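Local coordinates for protein GlcNAc Inducible Gene 2, GIG2 (Candida albicans, PDB 6AKZ) that binds a ferric ion and is probably an oxygenase of the DUF1479 family, with a cupin-type fold, at residues C87-N92 with S345-H350; Q257-L262 with V369-Q374. All blocks are in the same frame, centred on the assembly; numbering follows the deposited sequence.

Contact 1. Residues C87-N92 with S345-H350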
ATOM      1  N   CYS A  87       2.840 -10.557   0.671  1.00 12.72           N
ATOM      2  CA  CYS A  87       2.758 -10.331  -0.781  1.00 13.08           C
ATOM      3  C   CYS A  87       2.165 -11.636  -1.371  1.00 11.99           C
ATOM      4  O   CYS A  87       2.140 -12.699  -0.725  1.00 10.99           O
ATOM      5  CB  CYS A  87       4.140  -9.973  -1.412  1.00 12.82           C
ATOM      6  SG  CYS A  87       5.413 -11.152  -0.908  1.00 14.03           S
ATOM      7  N   LEU A  88       1.644 -11.514  -2.537  1.00 11.68           N
ATOM      8  CA  LEU A  88       0.996 -12.608  -3.278  1.00 11.08           C
ATOM      9  C   LEU A  88       0.989 -12.299  -4.756  1.00 11.75           C
ATOM     10  O   LEU A  88       0.591 -11.208  -5.146  1.00 13.27           O
ATOM     11  CB  LEU A  88      -0.445 -12.756  -2.783  1.00 11.93           C
ATOM     12  CG  LEU A  88      -1.296 -13.834  -3.499  1.00 12.35           C
ATOM     13  CD1 LEU A  88      -0.754 -15.252  -3.314  1.00 13.62           C
ATOM     14  CD2 LEU A  88      -2.683 -13.777  -2.842  1.00 14.79           C
ATOM     15  N   MET A  89       1.298 -13.289  -5.588  1.00 10.71           N
ATOM     16  CA  MET A  89       1.107 -13.237  -7.003  1.00 11.62           C
ATOM     17  C   MET A  89       0.011 -14.250  -7.376  1.00 11.28           C
ATOM     18  O   MET A  89       0.099 -15.415  -7.023  1.00 11.04           O
ATOM     19  CB  MET A  89       2.418 -13.525  -7.734  1.00 12.41           C
ATOM     20  CG  MET A  89       2.240 -13.723  -9.287  1.00 13.98           C
ATOM     21  SD  MET A  89       3.812 -14.187 -10.090  1.00 15.76           S
ATOM     22  CE  MET A  89       4.718 -12.714  -9.937  1.00 16.05           C
ATOM     23  N   ILE A  90      -1.036 -13.775  -7.993  1.00 11.47           N
ATOM     24  CA  ILE A  90      -2.159 -14.613  -8.461  1.00 10.73           C
ATOM     25  C   ILE A  90      -2.059 -14.724  -9.939  1.00 12.84           C
ATOM     26  O   ILE A  90      -2.158 -13.711 -10.698  1.00 12.23           O
ATOM     27  CB  ILE A  90      -3.477 -13.975  -8.059  1.00 12.05           C
ATOM     28  CG1 ILE A  90      -3.541 -13.683  -6.559  1.00 13.05           C
ATOM     29  CG2 ILE A  90      -4.649 -14.839  -8.539  1.00 12.90           C
ATOM     30  CD1 ILE A  90      -4.742 -12.860  -6.161  1.00 14.50           C
ATOM     31  N   GLU A  91      -1.858 -15.914 -10.429  1.00 13.62           N
ATOM     32  CA  GLU A  91      -1.671 -16.127 -11.876  1.00 14.77           C
ATOM     33  C   GLU A  91      -2.970 -16.314 -12.660  1.00 15.19           C
ATOM     34  O   GLU A  91      -3.930 -16.760 -12.110  1.00 14.60           O
ATOM     35  CB  GLU A  91      -0.753 -17.314 -12.092  1.00 17.52           C
ATOM     36  CG  GLU A  91       0.646 -16.960 -11.665  1.00 21.32           C
ATOM     37  CD  GLU A  91       1.720 -17.844 -12.277  1.00 26.27           C
ATOM     38  OE1 GLU A  91       1.767 -18.975 -11.753  1.00 24.03           O
ATOM     39  OE2 GLU A  91       2.514 -17.386 -13.200  1.00 31.31           O
ATOM     40  N   ASN A  92      -3.027 -15.842 -13.908  1.00 15.53           N
ATOM     41  CA  ASN A  92      -4.084 -16.181 -14.813  1.00 15.55           C
ATOM     42  C   ASN A  92      -5.427 -15.550 -14.410  1.00 15.63           C
ATOM     43  O   ASN A  92      -6.500 -16.129 -14.543  1.00 16.20           O
ATOM     44  CB  ASN A  92      -4.221 -17.728 -14.976  1.00 19.71           C
ATOM     45  CG  ASN A  92      -2.969 -18.407 -15.564  1.00 20.58           C
ATOM     46  OD1 ASN A  92      -2.419 -17.998 -16.570  1.00 27.78           O
ATOM     47  ND2 ASN A  92      -2.604 -19.501 -15.001  1.00 26.08           N
ATOM     48  N   SER A 345      -1.390 -11.824 -14.658  1.00 12.61           N
ATOM     49  CA  SER A 345      -1.215 -12.028 -13.230  1.00 14.01           C
ATOM     50  C   SER A 345      -1.414 -10.708 -12.513  1.00 15.20           C
ATOM     51  O   SER A 345      -1.271  -9.645 -13.077  1.00 12.60           O
ATOM     52  CB  SER A 345       0.192 -12.511 -12.871  1.00 13.57           C
ATOM     53  OG  SER A 345       0.364 -13.791 -13.456  1.00 16.13           O
ATOM     54  N   PHE A 346      -1.803 -10.823 -11.257  1.00 12.78           N
ATOM     55  CA  PHE A 346      -1.984  -9.682 -10.365  1.00 11.09           C
ATOM     56  C   PHE A 346      -1.041  -9.870  -9.205  1.00 10.67           C
ATOM     57  O   PHE A 346      -1.012 -10.969  -8.630  1.00 12.72           O
ATOM     58  CB  PHE A 346      -3.417  -9.496  -9.939  1.00 11.57           C
ATOM     59  CG  PHE A 346      -3.749  -8.111  -9.555  1.00 10.57           C
ATOM     60  CD1 PHE A 346      -3.411  -7.631  -8.292  1.00 10.58           C
ATOM     61  CD2 PHE A 346      -4.301  -7.229 -10.450  1.00 10.60           C
ATOM     62  CE1 PHE A 346      -3.646  -6.346  -7.965  1.00 11.70           C
ATOM     63  CE2 PHE A 346      -4.555  -5.928 -10.100  1.00 10.31           C
ATOM     64  CZ  PHE A 346      -4.217  -5.478  -8.894  1.00 11.34           C
ATOM     65  N   VAL A 347      -0.333  -8.791  -8.814  1.00 10.14           N
ATOM     66  CA  VAL A 347       0.584  -8.831  -7.716  1.00  9.95           C
ATOM     67  C   VAL A 347       0.083  -7.848  -6.634  1.00 10.79           C
ATOM     68  O   VAL A 347      -0.114  -6.666  -6.924  1.00 10.36           O
ATOM     69  CB  VAL A 347       2.033  -8.554  -8.122  1.00 10.89           C
ATOM     70  CG1 VAL A 347       2.939  -8.265  -6.930  1.00 11.90           C
ATOM     71  CG2 VAL A 347       2.563  -9.694  -8.994  1.00 11.18           C
ATOM     72  N   PHE A 348      -0.015  -8.341  -5.420  1.00  9.72           N
ATOM     73  CA  PHE A 348      -0.408  -7.549  -4.214  1.00 10.00           C
ATOM     74  C   PHE A 348       0.741  -7.508  -3.214  1.00 11.92           C
ATOM     75  O   PHE A 348       1.427  -8.510  -2.983  1.00 10.97           O
ATOM     76  CB  PHE A 348      -1.562  -8.208  -3.477  1.00 11.27           C
ATOM     77  CG  PHE A 348      -2.883  -8.065  -4.110  1.00 11.76           C
ATOM     78  CD1 PHE A 348      -3.508  -6.837  -4.111  1.00 12.96           C
ATOM     79  CD2 PHE A 348      -3.538  -9.176  -4.678  1.00 13.98           C
ATOM     80  CE1 PHE A 348      -4.769  -6.632  -4.686  1.00 14.29           C
ATOM     81  CE2 PHE A 348      -4.802  -8.970  -5.274  1.00 13.18           C
ATOM     82  CZ  PHE A 348      -5.400  -7.713  -5.270  1.00 12.20           C
ATOM     83  N   TRP A 349       0.932  -6.378  -2.554  1.00 12.04           N
ATOM     84  CA  TRP A 349       1.721  -6.364  -1.387  1.00 10.82           C
ATOM     85  C   TRP A 349       1.082  -5.453  -0.315  1.00 10.76           C
ATOM     86  O   TRP A 349       0.463  -4.398  -0.566  1.00  9.84           O
ATOM     87  CB  TRP A 349       3.190  -6.035  -1.600  1.00 10.11           C
ATOM     88  CG  TRP A 349       3.498  -4.670  -2.164  1.00 12.30           C
ATOM     89  CD1 TRP A 349       3.959  -3.607  -1.467  1.00 12.89           C
ATOM     90  CD2 TRP A 349       3.354  -4.236  -3.524  1.00 11.43           C
ATOM     91  NE1 TRP A 349       4.119  -2.464  -2.324  1.00 13.39           N
ATOM     92  CE2 TRP A 349       3.830  -2.877  -3.598  1.00 12.84           C
ATOM     93  CE3 TRP A 349       2.941  -4.870  -4.709  1.00 12.05           C
ATOM     94  CZ2 TRP A 349       3.884  -2.163  -4.799  1.00 12.61           C
ATOM     95  CZ3 TRP A 349       2.942  -4.119  -5.917  1.00 14.03           C
ATOM     96  CH2 TRP A 349       3.402  -2.808  -5.951  1.00 13.19           C
ATOM     97  N   HIS A 350       1.263  -5.886   0.916  1.00 10.26           N
ATOM     98  CA  HIS A 350       0.802  -5.139   2.122  1.00 11.02           C
ATOM     99  C   HIS A 350       1.407  -3.744   2.198  1.00 11.32           C
ATOM    100  O   HIS A 350       2.538  -3.503   1.804  1.00 11.07           O
ATOM    101  CB  HIS A 350       1.087  -5.907   3.403  1.00 10.72           C
ATOM    102  CG  HIS A 350       0.341  -5.427   4.600  1.00 10.33           C
ATOM    103  ND1 HIS A 350       0.803  -4.424   5.416  1.00 11.49           N
ATOM    104  CD2 HIS A 350      -0.759  -5.924   5.209  1.00 11.49           C
ATOM    105  CE1 HIS A 350      -0.012  -4.270   6.442  1.00 12.44           C
ATOM    106  NE2 HIS A 350      -0.979  -5.172   6.335  1.00 12.71           N
TER
HETATM  107  O   HOH W   1       2.874 -14.626 -13.184  1.00 14.37           O
HETATM  108  O   HOH W   2      -0.842 -15.045 -15.589  1.00 18.09           O

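Contact 2. Residues Q257-L262 with V369-Q374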
ATOM      1  N   GLN A 257      -1.061  -2.506  -1.832  1.00  9.96           N
ATOM      2  CA  GLN A 257      -0.690  -1.961  -3.147  1.00 10.82           C
ATOM      3  C   GLN A 257      -0.743  -3.140  -4.103  1.00 10.79           C
ATOM      4  O   GLN A 257      -0.659  -4.302  -3.717  1.00 10.05           O
ATOM      5  CB  GLN A 257       0.716  -1.416  -3.175  1.00 12.99           C
ATOM      6  CG  GLN A 257       0.935  -0.164  -2.291  1.00 13.72           C
ATOM      7  CD  GLN A 257       2.282   0.508  -2.544  1.00 17.37           C
ATOM      8  OE1 GLN A 257       2.615   0.762  -3.687  1.00 18.80           O
ATOM      9  NE2 GLN A 257       2.998   0.893  -1.492  1.00 15.87           N
ATOM     10  N   GLY A 258      -0.905  -2.818  -5.354  1.00  9.73           N
ATOM     11  CA  GLY A 258      -1.035  -3.841  -6.380  1.00  9.30           C
ATOM     12  C   GLY A 258      -0.883  -3.414  -7.797  1.00 10.03           C
ATOM     13  O   GLY A 258      -1.021  -2.209  -8.091  1.00  9.12           O
ATOM     14  N   TRP A 259      -0.770  -4.398  -8.674  1.00  9.74           N
ATOM     15  CA  TRP A 259      -0.888  -4.125 -10.097  1.00 10.18           C
ATOM     16  C   TRP A 259      -1.128  -5.346 -10.914  1.00  9.70           C
ATOM     17  O   TRP A 259      -0.906  -6.514 -10.428  1.00  9.30           O
ATOM     18  CB  TRP A 259       0.392  -3.453 -10.601  1.00 10.33           C
ATOM     19  CG  TRP A 259       1.731  -4.021 -10.238  1.00  9.01           C
ATOM     20  CD1 TRP A 259       2.650  -3.391  -9.428  1.00 10.04           C
ATOM     21  CD2 TRP A 259       2.413  -5.214 -10.731  1.00  9.57           C
ATOM     22  NE1 TRP A 259       3.828  -4.117  -9.382  1.00 10.13           N
ATOM     23  CE2 TRP A 259       3.734  -5.202 -10.173  1.00 11.55           C
ATOM     24  CE3 TRP A 259       2.056  -6.265 -11.571  1.00 10.15           C
ATOM     25  CZ2 TRP A 259       4.639  -6.214 -10.378  1.00 11.43           C
ATOM     26  CZ3 TRP A 259       2.968  -7.280 -11.810  1.00 11.93           C
ATOM     27  CH2 TRP A 259       4.229  -7.256 -11.221  1.00 11.11           C
ATOM     28  N   LEU A 260      -1.680  -5.084 -12.077  1.00 10.42           N
ATOM     29  CA  LEU A 260      -1.975  -6.093 -13.108  1.00 10.93           C
ATOM     30  C   LEU A 260      -0.865  -6.114 -14.124  1.00 11.63           C
ATOM     31  O   LEU A 260      -0.524  -5.063 -14.692  1.00 10.43           O
ATOM     32  CB  LEU A 260      -3.313  -5.808 -13.809  1.00 12.49           C
ATOM     33  CG  LEU A 260      -3.714  -6.702 -15.034  1.00 11.82           C
ATOM     34  CD1 LEU A 260      -4.037  -8.069 -14.512  1.00 13.23           C
ATOM     35  CD2 LEU A 260      -4.916  -6.073 -15.673  1.00 13.73           C
ATOM     36  N   ALA A 261      -0.314  -7.283 -14.386  1.00 10.90           N
ATOM     37  CA  ALA A 261       0.754  -7.479 -15.386  1.00 11.94           C
ATOM     38  C   ALA A 261       0.267  -7.384 -16.834  1.00 12.44           C
ATOM     39  O   ALA A 261      -0.613  -8.138 -17.243  1.00 11.70           O
ATOM     40  CB  ALA A 261       1.444  -8.845 -15.177  1.00 10.87           C
ATOM     41  N   LEU A 262       0.842  -6.460 -17.597  1.00 13.69           N
ATOM     42  CA  LEU A 262       0.502  -6.246 -19.023  1.00 13.48           C
ATOM     43  C   LEU A 262       1.622  -6.830 -19.911  1.00 14.16           C
ATOM     44  O   LEU A 262       1.548  -6.747 -21.153  1.00 13.88           O
ATOM     45  CB  LEU A 262       0.395  -4.752 -19.283  1.00 13.97           C
ATOM     46  CG  LEU A 262      -0.656  -3.994 -18.459  1.00 13.33           C
ATOM     47  CD1 LEU A 262      -0.594  -2.507 -18.830  1.00 15.58           C
ATOM     48  CD2 LEU A 262      -2.007  -4.630 -18.654  1.00 12.60           C
ATOM     49  N   VAL A 369       2.849  -2.463 -16.313  1.00 11.78           N
ATOM     50  CA  VAL A 369       1.838  -2.782 -15.352  1.00 12.75           C
ATOM     51  C   VAL A 369       0.804  -1.685 -15.249  1.00 12.69           C
ATOM     52  O   VAL A 369       1.036  -0.510 -15.569  1.00 12.20           O
ATOM     53  CB  VAL A 369       2.393  -3.137 -13.962  1.00 12.66           C
ATOM     54  CG1 VAL A 369       3.419  -4.240 -14.038  1.00 12.64           C
ATOM     55  CG2 VAL A 369       2.937  -1.920 -13.218  1.00 13.00           C
ATOM     56  N   LEU A 370      -0.342  -2.083 -14.730  1.00 12.14           N
ATOM     57  CA  LEU A 370      -1.436  -1.124 -14.446  1.00 13.48           C
ATOM     58  C   LEU A 370      -1.673  -1.175 -12.951  1.00 12.80           C
ATOM     59  O   LEU A 370      -2.013  -2.236 -12.430  1.00 12.23           O
ATOM     60  CB  LEU A 370      -2.649  -1.604 -15.200  1.00 14.04           C
ATOM     61  CG  LEU A 370      -4.014  -0.851 -15.225  1.00 17.07           C
ATOM     62  CD1 LEU A 370      -4.744  -1.473 -16.413  1.00 17.46           C
ATOM     63  CD2 LEU A 370      -4.790  -1.159 -13.951  1.00 17.95           C
ATOM     64  N   TYR A 371      -1.353  -0.079 -12.292  1.00 13.00           N
ATOM     65  CA  TYR A 371      -1.443   0.035 -10.845  1.00 12.36           C
ATOM     66  C   TYR A 371      -2.885   0.097 -10.394  1.00 12.04           C
ATOM     67  O   TYR A 371      -3.663   0.881 -10.943  1.00 12.79           O
ATOM     68  CB  TYR A 371      -0.712   1.256 -10.292  1.00 12.50           C
ATOM     69  CG  TYR A 371       0.824   1.079 -10.413  1.00 15.06           C
ATOM     70  CD1 TYR A 371       1.555   0.454  -9.426  1.00 16.30           C
ATOM     71  CD2 TYR A 371       1.470   1.469 -11.570  1.00 17.18           C
ATOM     72  CE1 TYR A 371       2.943   0.245  -9.561  1.00 18.48           C
ATOM     73  CE2 TYR A 371       2.858   1.281 -11.692  1.00 18.86           C
ATOM     74  CZ  TYR A 371       3.580   0.669 -10.716  1.00 20.00           C
ATOM     75  OH  TYR A 371       4.956   0.436 -10.866  1.00 21.28           O
ATOM     76  N   TYR A 372      -3.206  -0.702  -9.375  1.00 11.03           N
ATOM     77  CA  TYR A 372      -4.563  -0.722  -8.756  1.00 10.20           C
ATOM     78  C   TYR A 372      -4.433  -1.343  -7.391  1.00 10.17           C
ATOM     79  O   TYR A 372      -4.059  -2.512  -7.316  1.00 10.04           O
ATOM     80  CB  TYR A 372      -5.549  -1.464  -9.718  1.00 10.94           C
ATOM     81  CG  TYR A 372      -6.986  -1.431  -9.276  1.00 11.46           C
ATOM     82  CD1 TYR A 372      -7.551  -0.229  -8.753  1.00 12.12           C
ATOM     83  CD2 TYR A 372      -7.828  -2.519  -9.521  1.00 12.12           C
ATOM     84  CE1 TYR A 372      -8.903  -0.203  -8.380  1.00 11.72           C
ATOM     85  CE2 TYR A 372      -9.159  -2.498  -9.083  1.00 12.36           C
ATOM     86  CZ  TYR A 372      -9.661  -1.347  -8.521  1.00 12.08           C
ATOM     87  OH  TYR A 372     -10.964  -1.268  -8.081  1.00 12.05           O
ATOM     88  N   GLY A 373      -4.712  -0.563  -6.311  1.00 10.46           N
ATOM     89  CA  GLY A 373      -4.559  -0.923  -4.960  1.00 11.84           C
ATOM     90  C   GLY A 373      -5.884  -1.216  -4.360  1.00 11.25           C
ATOM     91  O   GLY A 373      -6.952  -0.912  -4.939  1.00 11.90           O
ATOM     92  N   GLN A 374      -5.833  -1.840  -3.175  1.00 10.24           N
ATOM     93  CA  GLN A 374      -7.027  -2.005  -2.399  1.00 10.35           C
ATOM     94  C   GLN A 374      -7.303  -0.818  -1.509  1.00 10.75           C
ATOM     95  O   GLN A 374      -6.467  -0.476  -0.670  1.00 10.99           O
ATOM     96  CB  GLN A 374      -6.863  -3.276  -1.541  1.00 11.09           C
ATOM     97  CG  GLN A 374      -8.105  -3.552  -0.691  1.00 12.85           C
ATOM     98  CD  GLN A 374      -8.048  -4.923  -0.070  1.00 14.02           C
ATOM     99  OE1 GLN A 374      -7.331  -5.133   0.846  1.00 13.89           O
ATOM    100  NE2 GLN A 374      -8.916  -5.853  -0.536  1.00 14.05           N
TER
HETATM  101  O   HOH W   3       6.195  -1.793  -9.290  1.00  9.93           O

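Contact 1. Residues C87-N92 with S345-H350
Two waters on Ser345 OG bridge it to Glu91 and Asn92. One water lies 2.7 Å from Ser345 OG and donates to Glu91 OE2; the second, 2.8 Å from Ser345 OG, accepts from the backbone N of Asn92. With OG anti to its own carbonyl carbon (chi1 -64°), the hydroxyl lies beside the end of strand 87-91, 3.5 Å from Glu91 CA. Asn92 ND2 turns elsewhere, to Asp65.

From there the backbones run antiparallel as two hydrogen-bonded pairs, neighbours in the central mixed sheet, consistent with a cupin-type fold. Ile90 and Phe346 bond both ways, and so do Leu88 and Phe348; the straightest bond is Phe348 N to Leu88 O, at 177°. Met89 and Val347 face each other as a non-hydrogen-bonded pair between these two, and their side chains meet at an angle: the Met89 chain bends at chi3 (-69°), which brings CE to 3.8 Å from Val347 CG2. Cys87 and Trp349 share that face and touch through their CB atoms at 4.1 Å. On the other face, Ile90 CD1 comes in the plane of the Phe348 ring and meets its edge at CE2, 4.0 Å away, while helix 143-153 packs against Phe346 and Phe348.

Trp349 reaches on to His355, a ligand of the iron. The chemistry thus changes along the ladder, from a water-bridged polar end at Ser345 to an apolar interior whose far end adjoins the metal site.

Contact 2. Residues Q257-L262 with V369-Q374
Three backbone hydrogen bonds join Gln257-Leu262 to Val369-Gln374, an antiparallel pairing of neighbours in the central mixed sheet, as befits a cupin-clan protein. Leu260 and Leu370 form a reciprocal pair, with Leu260 N 2.9 Å from Leu370 O and Leu370 N 3.0 Å from Leu260 O. Beyond it, Tyr372 N reaches Gly258 O at 2.9 Å, but from above the carbonyl plane, 46° out of it, where the chain is leaving the strand.

Aromatic contacts fill the face that carries Trp259, Val369 and Tyr371. A chi1 of 48° stands the indole up from the sheet, where Val369 CG1 covers one face in a CH-pi contact, 3.6 Å from the centroid of the Trp259 six-membered ring. Tyr371 takes the pyrrole end: the indole turns an edge to the phenol face in an offset edge-to-face pair, planes at 79°, with Trp259 CD1 3.7 Å from Tyr371 CE1. One water links the polar ends, 3.0 Å from Tyr371 OH and weakly bound by Trp259 NE1, while Arg179 NE also bonds that hydroxyl.

Aliphatic packing occupies the opposite face, where Leu260 and Leu370 approach through their CB atoms. Leu262, just past the strand, sets CD1 against the backbone of Val369 and the CB of Leu370.

With Val369 over a face and Tyr371 meeting an edge, rotation of the indole is restricted. Nearby, Gln257 turns away and its NE2 bonds Asp194, probably helping to orient that iron ligand.

Overall arrangement
Following the chain, strand 87-91 comes first and waits more than 250 residues for its partner. Of the other three, strand 256-261 comes first, then strand 346-350, which closes contact 1, and finally strand 367-371, which closes contact 2. The segments alternate, so the two loops cross. All four strands belong to one mixed sheet, in the order 87-91, 346-350, 256-261, 367-371. The two middle strands are themselves joined, with probable hydrogen bonds from Val347 N to Trp259 O and from Gln257 N to Trp349 O. Together the contacts tie an early strand to later ones, and bring Trp349 and Gln257 close to the iron held by His192, Asp194 and His355.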